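Local coordinates for regulator of G-protein signalling 3 isoform 1 (Homo sapiens, PDB 2F5Y) that belongs to the regulators of G-protein signalling and carries a PDZ domain, a fold that probably binds the C-terminal tails of partner proteins, at residues I7-F18 against V31-L42. Residues are numbered along the deposited sequence; the frame is centred on the assembly and turned at random.
With SO4 (sulfate ion), chain C.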
# COMPACT_ATOMS: atom_id res chain seq x y z
N ILE A 7 7.11 4.03 -1.33
CA ILE A 7 6.05 4.85 -1.91
C ILE A 7 5.37 5.63 -0.79
O ILE A 7 4.86 5.01 0.16
CB ILE A 7 4.99 3.97 -2.61
CG1 ILE A 7 5.63 3.03 -3.64
CG2 ILE A 7 3.88 4.83 -3.26
CD1 ILE A 7 6.29 3.72 -4.81
N THR A 8 5.35 6.96 -0.90
CA THR A 8 4.79 7.85 0.14
C THR A 8 3.46 8.43 -0.36
O THR A 8 3.43 9.18 -1.33
CB THR A 8 5.76 9.02 0.51
OG1 THR A 8 6.99 8.50 1.05
CG2 THR A 8 5.14 9.94 1.55
N ILE A 9 2.37 8.08 0.30
CA ILE A 9 1.05 8.46 -0.16
C ILE A 9 0.38 9.29 0.90
O ILE A 9 -0.01 8.75 1.92
CB ILE A 9 0.16 7.26 -0.42
CG1 ILE A 9 0.91 6.21 -1.24
CG2 ILE A 9 -1.14 7.72 -1.11
CD1 ILE A 9 0.26 4.83 -1.19
N PRO A 10 0.24 10.60 0.66
CA PRO A 10 -0.59 11.42 1.54
C PRO A 10 -2.07 11.06 1.38
O PRO A 10 -2.49 10.64 0.31
CB PRO A 10 -0.31 12.86 1.09
CG PRO A 10 0.90 12.77 0.18
CD PRO A 10 0.87 11.39 -0.41
N ARG A 11 -2.81 11.20 2.47
CA ARG A 11 -4.23 10.94 2.48
C ARG A 11 -4.96 11.95 1.59
O ARG A 11 -4.71 13.16 1.67
CB ARG A 11 -4.73 11.01 3.93
CG ARG A 11 -6.21 10.89 4.12
CD ARG A 11 -6.56 10.86 5.59
NE ARG A 11 -6.32 9.54 6.18
CZ ARG A 11 -7.14 8.51 6.06
NH1 ARG A 11 -6.85 7.35 6.64
NH2 ARG A 11 -8.26 8.61 5.35
N GLY A 12 -5.86 11.45 0.75
CA GLY A 12 -6.67 12.29 -0.11
C GLY A 12 -8.08 12.49 0.43
O GLY A 12 -8.34 12.28 1.61
N LYS A 13 -8.98 12.89 -0.46
CA LYS A 13 -10.37 13.18 -0.11
C LYS A 13 -11.12 11.94 0.39
O LYS A 13 -11.97 12.04 1.28
CB LYS A 13 -11.10 13.80 -1.31
CG LYS A 13 -12.57 14.10 -1.09
CD LYS A 13 -12.77 15.23 -0.09
CE LYS A 13 -14.21 15.75 -0.13
NZ LYS A 13 -14.32 17.13 0.45
N ASP A 14 -10.82 10.79 -0.20
CA ASP A 14 -11.45 9.54 0.21
C ASP A 14 -10.41 8.43 0.34
O ASP A 14 -10.40 7.46 -0.42
CB ASP A 14 -12.56 9.15 -0.77
CG ASP A 14 -13.56 8.16 -0.18
OD1 ASP A 14 -13.15 7.03 0.18
OD2 ASP A 14 -14.76 8.50 -0.07
N GLY A 15 -9.53 8.59 1.31
CA GLY A 15 -8.51 7.59 1.57
C GLY A 15 -7.34 7.72 0.62
O GLY A 15 -7.01 8.81 0.18
N PHE A 16 -6.73 6.58 0.29
CA PHE A 16 -5.45 6.53 -0.42
C PHE A 16 -5.54 6.00 -1.85
O PHE A 16 -4.52 5.91 -2.53
CB PHE A 16 -4.45 5.69 0.40
CG PHE A 16 -4.24 6.21 1.80
CD1 PHE A 16 -5.06 5.80 2.84
CD2 PHE A 16 -3.22 7.12 2.08
CE1 PHE A 16 -4.88 6.28 4.12
CE2 PHE A 16 -3.02 7.60 3.36
CZ PHE A 16 -3.85 7.18 4.39
N GLY A 17 -6.73 5.61 -2.29
CA GLY A 17 -6.98 5.30 -3.70
C GLY A 17 -6.38 4.01 -4.24
O GLY A 17 -5.92 3.96 -5.38
N PHE A 18 -6.37 2.96 -3.42
CA PHE A 18 -5.95 1.64 -3.88
C PHE A 18 -6.62 0.50 -3.12
O PHE A 18 -7.13 0.69 -2.02
CB PHE A 18 -4.43 1.48 -3.84
CG PHE A 18 -3.86 1.34 -2.44
CD1 PHE A 18 -3.57 2.47 -1.68
CD2 PHE A 18 -3.57 0.09 -1.91
CE1 PHE A 18 -3.03 2.35 -0.41
CE2 PHE A 18 -3.03 -0.03 -0.63
CZ PHE A 18 -2.75 1.09 0.10
N VAL A 31 -5.18 0.28 -8.30
CA VAL A 31 -4.85 1.64 -7.95
C VAL A 31 -5.85 2.47 -8.74
O VAL A 31 -6.05 2.21 -9.92
CB VAL A 31 -3.38 1.96 -8.38
CG1 VAL A 31 -3.19 3.40 -8.71
CG2 VAL A 31 -2.38 1.52 -7.29
N ASP A 32 -6.50 3.44 -8.10
CA ASP A 32 -7.53 4.24 -8.76
C ASP A 32 -6.88 5.26 -9.68
O ASP A 32 -5.90 5.90 -9.31
CB ASP A 32 -8.40 4.96 -7.74
CG ASP A 32 -9.01 4.01 -6.70
OD1 ASP A 32 -8.69 2.80 -6.71
OD2 ASP A 32 -9.83 4.49 -5.88
N SER A 33 -7.43 5.42 -10.87
CA SER A 33 -6.85 6.36 -11.83
C SER A 33 -6.92 7.80 -11.31
O SER A 33 -8.00 8.33 -11.06
CB SER A 33 -7.54 6.27 -13.20
OG SER A 33 -6.56 6.35 -14.22
N GLY A 34 -5.75 8.40 -11.12
CA GLY A 34 -5.64 9.76 -10.62
C GLY A 34 -5.84 9.92 -9.12
O GLY A 34 -6.01 11.04 -8.66
N GLY A 35 -5.81 8.83 -8.36
CA GLY A 35 -5.96 8.90 -6.91
C GLY A 35 -4.62 9.10 -6.25
O GLY A 35 -3.60 9.09 -6.93
N PRO A 36 -4.59 9.26 -4.91
CA PRO A 36 -3.33 9.45 -4.20
C PRO A 36 -2.26 8.42 -4.52
O PRO A 36 -1.13 8.79 -4.77
CB PRO A 36 -3.75 9.36 -2.73
CG PRO A 36 -5.16 9.81 -2.72
CD PRO A 36 -5.74 9.29 -3.98
N ALA A 37 -2.62 7.13 -4.53
CA ALA A 37 -1.66 6.05 -4.73
C ALA A 37 -1.05 6.01 -6.14
O ALA A 37 0.15 5.78 -6.29
CB ALA A 37 -2.30 4.72 -4.40
N GLU A 38 -1.86 6.24 -7.17
CA GLU A 38 -1.35 6.19 -8.54
C GLU A 38 -0.26 7.23 -8.75
O GLU A 38 0.81 6.94 -9.27
CB GLU A 38 -2.47 6.45 -9.56
CG GLU A 38 -2.05 6.12 -11.01
CD GLU A 38 -2.93 6.79 -12.05
OE1 GLU A 38 -3.15 8.01 -11.95
OE2 GLU A 38 -3.38 6.09 -12.99
N ARG A 39 -0.55 8.47 -8.37
CA ARG A 39 0.40 9.53 -8.67
C ARG A 39 1.61 9.51 -7.73
O ARG A 39 2.68 9.98 -8.10
CB ARG A 39 -0.29 10.88 -8.76
CG ARG A 39 -0.90 11.32 -7.52
CD ARG A 39 -1.55 12.64 -7.69
NE ARG A 39 -2.14 13.00 -6.41
CZ ARG A 39 -3.44 12.93 -6.12
NH1 ARG A 39 -4.34 12.57 -7.02
NH2 ARG A 39 -3.82 13.25 -4.90
N ALA A 40 1.44 8.92 -6.55
CA ALA A 40 2.57 8.55 -5.68
C ALA A 40 3.50 7.51 -6.32
O ALA A 40 4.70 7.46 -5.98
CB ALA A 40 2.07 8.03 -4.31
N GLY A 41 2.97 6.66 -7.19
CA GLY A 41 3.76 5.62 -7.87
C GLY A 41 3.42 4.16 -7.51
O GLY A 41 4.02 3.24 -8.05
N LEU A 42 2.45 3.93 -6.63
CA LEU A 42 1.99 2.56 -6.37
C LEU A 42 1.42 1.94 -7.65
O LEU A 42 0.93 2.65 -8.52
CB LEU A 42 0.92 2.56 -5.28
CG LEU A 42 0.69 1.29 -4.47
CD1 LEU A 42 1.90 0.98 -3.62
CD2 LEU A 42 -0.55 1.46 -3.62
S SO4 C . -7.58 12.94 -4.04
O1 SO4 C . -8.22 12.10 -3.03
O2 SO4 C . -7.22 12.08 -5.16
O3 SO4 C . -8.52 13.98 -4.47
O4 SO4 C . -6.40 13.63 -3.54
O HOH W 1 6.11 7.97 -3.72
O HOH W 2 -4.94 5.85 -6.71
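The ring of F18 has the methyl CD2 of L42 over one face, a CH-pi contact 3.7 Å from that methyl to the ring centroid and 19° off the normal; at its edge, in plane, sits the carbonyl O of F16, and A37 CB comes in obliquely at CD1. Chi1 of 72° sets F18 CG between its own N and carbonyl carbon, which places the ring beside L42 CD2 and A37 CB; the side chains of F18 and L42 cross at about a right angle. The F16 ring is met in plane at its edge by I9 CG2, and F16 also touches I68 of helix 61-69, as does F18. The guanidinium of R39 has P36 CA over one face and a sulfate, probably from the crystallisation liquor, at its edge: NH2 bonds to sulfate O4 at 2.9 Å, and K13 N holds sulfate O1 from the other segment.

Facing the short helix 36-40, strand 7-10 directs I7 and I9 toward it. I9 sends CG2 against P36 CB at 3.5 Å and CG1 against A40, whereas I7 rests CG2 against both A40 CB and L42 N. At the helix start A37 N makes a weak bond to F16 O. Firmer is the nearly linear bond from D32 N to G17 O, 2.8 Å; a water also donates to G17 O and to D32 O while accepting from E38 N. A second water links T8 N to A40 O beside the Schellman motif at G41.

Helix 36-40 thus closes over the edge strand 3-10 and the loop leading into strand 18-21; the G-F-G-F run of residues 15-18 at that junction corresponds to the GLGF carboxylate-binding loop of PDZ domains.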